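Local coordinates for protein CurD (Moorea producens 3L, PDB 5KP7) that binds 4'-phosphopantetheine and, as a member of the HMG-CoA synthase family, probably catalyses condensation of the hydroxymethylglutaryl-CoA synthase type, at residues Y72-P75 / V76-A79. The protein carries 3 engineered substitutions. Residues are numbered along the deposited sequence; the frame is centred on the assembly and turned at random.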
# COMPACT_ATOMS: atom_id res chain seq x y z
N TYR A 72 -14.73 -15.12 8.44
CA TYR A 72 -13.93 -15.91 9.34
C TYR A 72 -12.44 -15.64 9.18
O TYR A 72 -11.61 -16.50 9.45
CB TYR A 72 -14.30 -17.40 9.20
CG TYR A 72 -14.33 -17.93 7.79
CD1 TYR A 72 -13.14 -18.20 7.09
CD2 TYR A 72 -15.54 -18.11 7.11
CE1 TYR A 72 -13.18 -18.68 5.78
CE2 TYR A 72 -15.57 -18.59 5.81
CZ TYR A 72 -14.40 -18.87 5.16
OH TYR A 72 -14.46 -19.35 3.88
N GLU A 73 -12.10 -14.41 8.76
CA GLU A 73 -10.73 -13.94 8.79
C GLU A 73 -10.74 -12.53 9.34
O GLU A 73 -11.76 -11.81 9.26
CB GLU A 73 -10.12 -13.93 7.39
CG GLU A 73 -10.10 -15.29 6.70
CD GLU A 73 -9.43 -15.19 5.36
OE1 GLU A 73 -10.11 -14.71 4.40
OE2 GLU A 73 -8.20 -15.55 5.25
N ASP A 74 -9.62 -12.15 9.93
CA ASP A 74 -9.45 -10.81 10.44
C ASP A 74 -7.96 -10.44 10.34
O ASP A 74 -7.17 -11.22 9.81
CB ASP A 74 -10.10 -10.70 11.84
CG ASP A 74 -9.30 -11.37 12.93
OD1 ASP A 74 -8.17 -11.83 12.65
OD2 ASP A 74 -9.80 -11.40 14.09
N PRO A 75 -7.56 -9.25 10.80
CA PRO A 75 -6.16 -8.89 10.65
C PRO A 75 -5.20 -9.78 11.43
O PRO A 75 -4.08 -9.93 11.02
CB PRO A 75 -6.11 -7.43 11.11
CG PRO A 75 -7.48 -6.93 10.82
CD PRO A 75 -8.39 -8.08 11.16
N VAL A 76 -5.65 -10.38 12.53
CA VAL A 76 -4.83 -11.34 13.27
C VAL A 76 -4.59 -12.59 12.44
O VAL A 76 -3.46 -13.05 12.31
CB VAL A 76 -5.50 -11.72 14.63
CG1 VAL A 76 -4.74 -12.85 15.32
CG2 VAL A 76 -5.59 -10.50 15.55
N SER A 77 -5.65 -13.19 11.91
CA SER A 77 -5.49 -14.39 11.12
C SER A 77 -4.67 -14.13 9.86
O SER A 77 -3.81 -14.95 9.52
CB SER A 77 -6.85 -15.06 10.83
OG SER A 77 -7.62 -14.41 9.86
N TYR A 78 -4.86 -12.96 9.23
CA TYR A 78 -4.04 -12.59 8.09
C TYR A 78 -2.56 -12.53 8.52
O TYR A 78 -1.68 -13.04 7.81
CB TYR A 78 -4.50 -11.24 7.52
CG TYR A 78 -5.41 -11.35 6.33
CD1 TYR A 78 -6.69 -11.88 6.43
CD2 TYR A 78 -5.00 -10.91 5.06
CE1 TYR A 78 -7.52 -11.97 5.31
CE2 TYR A 78 -5.82 -11.00 3.97
CZ TYR A 78 -7.08 -11.49 4.09
OH TYR A 78 -7.86 -11.58 2.94
N ALA A 79 -2.30 -11.86 9.64
CA ALA A 79 -0.95 -11.70 10.16
C ALA A 79 -0.26 -13.02 10.47
O ALA A 79 0.91 -13.23 10.13
CB ALA A 79 -0.94 -10.82 11.40
O HOH W 1 -6.97 -15.84 7.65
O HOH W 2 -9.22 -13.77 2.15
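D74 and S77 form a capping box at the start of helix 75-89, each side chain bonding to the other's backbone N. From its backbone N, S77 donates to D74 OD1 (3.0 Å), nearly along the C-O axis of the carboxylate; in return S77 OG accepts from D74 N with an N-H...O angle of 165°. Both residue types suit the exchange, being short and ending in an acceptor. With chi1 at 75°, D74 CG sits between its own N and carbonyl carbon, which brings OD1 round to the S77 N-H, while OD2 forms a salt bridge with R438 and a hydrogen bond with Y440 OH. Replacing D74 by alanine removes the carboxylate, and S77 N is likely to lose its acceptor while R438 loses this salt bridge. P75 follows well, since the first turn needs no N-H from it, and its O accepts from A79 N.

E73 lays its side chain beside the Y78 ring. Its CB lies at the ring edge, in plane, 3.9 Å from Y78 CE1 and 3.5 Å from S77 OG. CG comes within 4.1 Å of S77 OG, and CD 3.7 Å from Y78 CE1, the carboxylate tilted 39° from the ring plane. Glutamate is long enough to reach two waters: OE2, hydrogen-bonded to Y36 OH, accepts from one that accepts from S77 OG; OE1, held by L70 N, accepts from another, to which the tyrosine hydroxyl, Y78 OH, donates at 2.7 Å.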